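Local coordinates for protein glycosyltransferase (Streptomyces halstedii, PDB 3WAD) that belongs to the GT-B fold glycosyltransferases, two-domain proteins, and is related to the erythromycin biosynthesis protein CIII family, at residues B[29-41]-B[47-59]. Sequence-based numbering, arbitrary orientation.
Sequences HEVHIASHPDNVQ and GLTAVPVGNDLNI
Ile-33 pairs with Ala-50 where strand 30-35 runs parallel to strand 49-52, the two strands of a beta-alpha-beta unit linked by helix 40-44 in the Rossmann-like N-terminal half of this GT-B fold; its backbone bonds go to Thr-49 and Val-51, the neighbours of Ala-50. Ile-33 N reaches Thr-49 O at 2.8 Å, nearly in line with the carbonyl bond, whereas Val-51 N meets Ile-33 O at 2.7 Å from above the carbonyl plane. The bond from Ser-35 N to Val-51 O is weak; Val-53 N to Ser-35 O closes the series.

Packing is tight along the strands and at the helix that links them. Ala-34 CB lies 4.0 Å from Val-53 CG2 and is backed by Leu-115 of helix 109-122. Val-51 CG2 abuts His-32 CB, and the His-32 ring stacks with Trp-122 and hydrogen-bonds His-118 through ND1. On the other face, Val-40 CG2 rests on Pro-52 CG and the Ala-50 methyl, beside Val-234 of the second subunit; a strand of that subunit pairs in parallel with Thr-49 and Ala-50, continuing the sheet across the interface. Also buried, Leu-57 CB sits over the centre of the His-36 ring, 7° off its normal, a CH-pi contact, while Asn-55 O approaches the ring edge at CD2.

The looser, more solvent-exposed side brings Pro-37 and Asp-38 to Asp-56 and Asn-58. Asp-38, its CG set between backbone N and carbonyl carbon (chi1 52°), turns its carboxylate to the backbone of Leu-57 and Asn-58: OD1 accepts Leu-57 N at 3.0 Å and OD2 accepts Asn-58 N at 2.9 Å, both from above the carboxylate plane. A water then bridges Asp-38 OD2, 2.7 Å away, to Ile-59 N.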
loop_
_atom_site.group_PDB
_atom_site.type_symbol
_atom_site.label_atom_id
_atom_site.label_comp_id
_atom_site.label_asym_id
_atom_site.label_seq_id
_atom_site.Cartn_x
_atom_site.Cartn_y
_atom_site.Cartn_z
ATOM N N HIS B 29 -8.504 -9.909 -1.519
ATOM C CA HIS B 29 -8.052 -10.604 -2.664
ATOM C C HIS B 29 -6.555 -10.658 -2.660
ATOM O O HIS B 29 -5.928 -9.823 -2.003
ATOM C CB HIS B 29 -8.622 -9.862 -3.845
ATOM C CG HIS B 29 -10.102 -9.648 -3.712
ATOM N ND1 HIS B 29 -11.008 -10.688 -3.829
ATOM C CD2 HIS B 29 -10.831 -8.537 -3.414
ATOM C CE1 HIS B 29 -12.230 -10.222 -3.629
ATOM N NE2 HIS B 29 -12.153 -8.918 -3.394
ATOM N N GLU B 30 -5.981 -11.585 -3.435
ATOM C CA GLU B 30 -4.544 -11.778 -3.571
ATOM C C GLU B 30 -4.134 -11.073 -4.872
ATOM O O GLU B 30 -4.618 -11.444 -5.956
ATOM C CB GLU B 30 -4.174 -13.235 -3.796
ATOM C CG GLU B 30 -4.620 -14.185 -2.736
ATOM C CD GLU B 30 -3.650 -14.234 -1.585
ATOM O OE1 GLU B 30 -4.109 -14.115 -0.422
ATOM O OE2 GLU B 30 -2.426 -14.368 -1.836
ATOM N N VAL B 31 -3.255 -10.082 -4.765
ATOM C CA VAL B 31 -2.919 -9.234 -5.933
ATOM C C VAL B 31 -1.437 -9.397 -6.233
ATOM O O VAL B 31 -0.606 -9.269 -5.345
ATOM C CB VAL B 31 -3.202 -7.804 -5.571
ATOM C CG1 VAL B 31 -2.877 -6.850 -6.743
ATOM C CG2 VAL B 31 -4.694 -7.655 -5.163
ATOM N N HIS B 32 -1.129 -9.768 -7.454
ATOM C CA HIS B 32 0.220 -9.756 -7.959
ATOM C C HIS B 32 0.410 -8.576 -8.944
ATOM O O HIS B 32 -0.424 -8.390 -9.883
ATOM C CB HIS B 32 0.555 -11.086 -8.687
ATOM C CG HIS B 32 0.747 -12.261 -7.766
ATOM N ND1 HIS B 32 0.866 -13.552 -8.232
ATOM C CD2 HIS B 32 0.850 -12.342 -6.421
ATOM C CE1 HIS B 32 1.063 -14.371 -7.215
ATOM N NE2 HIS B 32 1.019 -13.668 -6.104
ATOM N N ILE B 33 1.514 -7.832 -8.794
ATOM C CA ILE B 33 1.848 -6.780 -9.786
ATOM C C ILE B 33 2.993 -7.283 -10.648
ATOM O O ILE B 33 4.161 -7.433 -10.154
ATOM C CB ILE B 33 2.250 -5.349 -9.148
ATOM C CG1 ILE B 33 1.324 -4.985 -7.970
ATOM C CG2 ILE B 33 2.414 -4.233 -10.266
ATOM C CD1 ILE B 33 -0.206 -4.763 -8.373
ATOM N N ALA B 34 2.697 -7.542 -11.911
ATOM C CA ALA B 34 3.735 -8.090 -12.764
ATOM C C ALA B 34 4.234 -6.945 -13.588
ATOM O O ALA B 34 3.421 -6.227 -14.182
ATOM C CB ALA B 34 3.126 -9.219 -13.696
ATOM N N SER B 35 5.559 -6.811 -13.692
ATOM C CA SER B 35 6.173 -5.759 -14.471
ATOM C C SER B 35 7.599 -6.204 -14.755
ATOM O O SER B 35 8.074 -7.236 -14.171
ATOM C CB SER B 35 6.084 -4.424 -13.684
ATOM O OG SER B 35 6.441 -3.265 -14.432
ATOM N N HIS B 36 8.280 -5.513 -15.663
ATOM C CA HIS B 36 9.723 -5.752 -15.879
ATOM C C HIS B 36 10.539 -5.613 -14.590
ATOM O O HIS B 36 10.128 -4.941 -13.648
ATOM C CB HIS B 36 10.321 -4.859 -16.977
ATOM C CG HIS B 36 9.478 -4.754 -18.224
ATOM N ND1 HIS B 36 8.363 -3.948 -18.303
ATOM C CD2 HIS B 36 9.624 -5.315 -19.455
ATOM C CE1 HIS B 36 7.849 -4.017 -19.515
ATOM N NE2 HIS B 36 8.600 -4.828 -20.241
ATOM N N PRO B 37 11.695 -6.292 -14.540
ATOM C CA PRO B 37 12.521 -6.319 -13.307
ATOM C C PRO B 37 12.881 -4.933 -12.804
ATOM O O PRO B 37 12.883 -4.706 -11.564
ATOM C CB PRO B 37 13.768 -7.110 -13.731
ATOM C CG PRO B 37 13.307 -7.996 -14.874
ATOM C CD PRO B 37 12.159 -7.259 -15.553
ATOM N N ASP B 38 13.108 -3.983 -13.724
ATOM C CA ASP B 38 13.424 -2.634 -13.316
ATOM C C ASP B 38 12.274 -1.885 -12.655
ATOM O O ASP B 38 12.470 -0.775 -12.178
ATOM C CB ASP B 38 14.075 -1.769 -14.462
ATOM C CG ASP B 38 13.285 -1.764 -15.754
ATOM O OD1 ASP B 38 12.599 -2.750 -16.117
ATOM O OD2 ASP B 38 13.354 -0.732 -16.441
ATOM N N ASN B 39 11.068 -2.454 -12.619
ATOM C CA ASN B 39 9.999 -1.750 -11.908
ATOM C C ASN B 39 9.829 -2.382 -10.523
ATOM O O ASN B 39 9.010 -1.935 -9.774
ATOM C CB ASN B 39 8.640 -1.817 -12.667
ATOM C CG ASN B 39 7.726 -0.619 -12.384
ATOM O OD1 ASN B 39 8.158 0.418 -11.933
ATOM N ND2 ASN B 39 6.442 -0.771 -12.710
ATOM N N VAL B 40 10.627 -3.382 -10.164
ATOM C CA VAL B 40 10.405 -4.059 -8.892
ATOM C C VAL B 40 10.591 -3.164 -7.674
ATOM O O VAL B 40 9.797 -3.140 -6.731
ATOM C CB VAL B 40 11.215 -5.373 -8.807
ATOM C CG1 VAL B 40 11.388 -5.840 -7.291
ATOM C CG2 VAL B 40 10.532 -6.492 -9.694
ATOM N N GLN B 41 11.613 -2.345 -7.681
ATOM C CA GLN B 41 11.786 -1.518 -6.545
ATOM C C GLN B 41 10.580 -0.577 -6.310
ATOM O O GLN B 41 10.204 -0.287 -5.111
ATOM C CB GLN B 41 13.075 -0.680 -6.713
ATOM C CG GLN B 41 13.303 0.259 -5.500
ATOM C CD GLN B 41 13.510 -0.539 -4.254
ATOM O OE1 GLN B 41 14.303 -1.461 -4.255
ATOM N NE2 GLN B 41 12.773 -0.215 -3.175
ATOM N N GLY B 47 4.309 -0.771 -1.428
ATOM C CA GLY B 47 3.787 -1.774 -0.516
ATOM C C GLY B 47 3.165 -2.997 -1.151
ATOM O O GLY B 47 2.427 -3.704 -0.453
ATOM N N LEU B 48 3.481 -3.312 -2.416
ATOM C CA LEU B 48 2.748 -4.358 -3.127
ATOM C C LEU B 48 3.682 -5.512 -3.516
ATOM O O LEU B 48 4.898 -5.404 -3.316
ATOM C CB LEU B 48 2.039 -3.760 -4.385
ATOM C CG LEU B 48 1.025 -2.687 -4.118
ATOM C CD1 LEU B 48 0.545 -1.829 -5.340
ATOM C CD2 LEU B 48 -0.211 -3.355 -3.349
ATOM N N THR B 49 3.141 -6.587 -4.094
ATOM C CA THR B 49 3.906 -7.802 -4.385
ATOM C C THR B 49 4.244 -7.811 -5.826
ATOM O O THR B 49 3.358 -7.750 -6.664
ATOM C CB THR B 49 3.072 -9.041 -4.054
ATOM O OG1 THR B 49 2.785 -9.006 -2.671
ATOM C CG2 THR B 49 3.801 -10.334 -4.292
ATOM N N ALA B 50 5.545 -7.850 -6.116
ATOM C CA ALA B 50 6.031 -7.760 -7.445
ATOM C C ALA B 50 6.285 -9.131 -7.987
ATOM O O ALA B 50 6.891 -10.004 -7.303
ATOM C CB ALA B 50 7.337 -6.964 -7.450
ATOM N N VAL B 51 5.888 -9.330 -9.254
ATOM C CA VAL B 51 6.178 -10.545 -9.978
ATOM C C VAL B 51 6.947 -10.133 -11.237
ATOM O O VAL B 51 6.351 -9.660 -12.184
ATOM C CB VAL B 51 4.824 -11.296 -10.317
ATOM C CG1 VAL B 51 5.051 -12.618 -11.044
ATOM C CG2 VAL B 51 4.020 -11.490 -9.050
ATOM N N PRO B 52 8.281 -10.242 -11.212
ATOM C CA PRO B 52 9.095 -9.758 -12.334
ATOM C C PRO B 52 8.866 -10.618 -13.577
ATOM O O PRO B 52 8.816 -11.862 -13.474
ATOM C CB PRO B 52 10.544 -9.931 -11.863
ATOM C CG PRO B 52 10.455 -10.164 -10.327
ATOM C CD PRO B 52 9.063 -10.669 -10.027
ATOM N N VAL B 53 8.746 -9.973 -14.746
ATOM C CA VAL B 53 8.488 -10.679 -16.019
ATOM C C VAL B 53 9.323 -10.045 -17.115
ATOM O O VAL B 53 9.464 -8.825 -17.178
ATOM C CB VAL B 53 6.939 -10.675 -16.348
ATOM C CG1 VAL B 53 6.214 -11.653 -15.519
ATOM C CG2 VAL B 53 6.235 -9.280 -16.160
ATOM N N GLY B 54 9.896 -10.841 -18.008
ATOM C CA GLY B 54 10.726 -10.279 -19.072
ATOM C C GLY B 54 12.033 -9.684 -18.571
ATOM O O GLY B 54 12.435 -9.945 -17.433
ATOM N N ASN B 55 12.698 -8.902 -19.421
ATOM C CA ASN B 55 14.031 -8.313 -19.136
ATOM C C ASN B 55 13.805 -6.867 -18.829
ATOM O O ASN B 55 12.713 -6.378 -19.154
ATOM C CB ASN B 55 14.987 -8.447 -20.325
ATOM C CG ASN B 55 15.186 -9.937 -20.778
ATOM O OD1 ASN B 55 14.953 -10.289 -21.945
ATOM N ND2 ASN B 55 15.621 -10.786 -19.862
ATOM N N ASP B 56 14.776 -6.210 -18.176
ATOM C CA ASP B 56 14.654 -4.780 -17.870
ATOM C C ASP B 56 14.172 -4.073 -19.138
ATOM O O ASP B 56 14.695 -4.330 -20.245
ATOM C CB ASP B 56 16.015 -4.149 -17.480
ATOM C CG ASP B 56 16.485 -4.511 -16.011
ATOM O OD1 ASP B 56 15.817 -5.261 -15.233
ATOM O OD2 ASP B 56 17.557 -4.017 -15.621
ATOM N N LEU B 57 13.199 -3.180 -18.978
ATOM C CA LEU B 57 12.743 -2.355 -20.090
ATOM C C LEU B 57 13.686 -1.170 -20.296
ATOM O O LEU B 57 14.063 -0.870 -21.437
ATOM C CB LEU B 57 11.282 -1.861 -19.909
ATOM C CG LEU B 57 10.723 -0.895 -20.967
ATOM C CD1 LEU B 57 10.687 -1.693 -22.298
ATOM C CD2 LEU B 57 9.310 -0.389 -20.596
ATOM N N ASN B 58 14.021 -0.484 -19.201
ATOM C CA ASN B 58 14.834 0.755 -19.219
ATOM C C ASN B 58 14.289 1.849 -20.114
ATOM O O ASN B 58 15.073 2.402 -20.875
ATOM C CB ASN B 58 16.266 0.392 -19.640
ATOM C CG ASN B 58 16.944 -0.440 -18.592
ATOM O OD1 ASN B 58 17.480 -1.506 -18.883
ATOM N ND2 ASN B 58 16.837 -0.005 -17.318
ATOM N N ILE B 59 12.987 2.194 -20.005
ATOM C CA ILE B 59 12.283 2.959 -21.087
ATOM C C ILE B 59 12.789 4.371 -21.122
ATOM O O ILE B 59 12.396 5.150 -22.019
ATOM C CB ILE B 59 10.691 3.231 -20.975
ATOM C CG1 ILE B 59 10.088 3.028 -19.581
ATOM C CG2 ILE B 59 9.893 2.808 -22.239
ATOM C CD1 ILE B 59 10.157 4.257 -18.679
HETATM O O HOH W 1 0.377 -6.635 -4.465
HETATM O O HOH W 2 0.047 -10.638 -2.801
HETATM O O HOH W 3 11.766 1.129 -17.505
#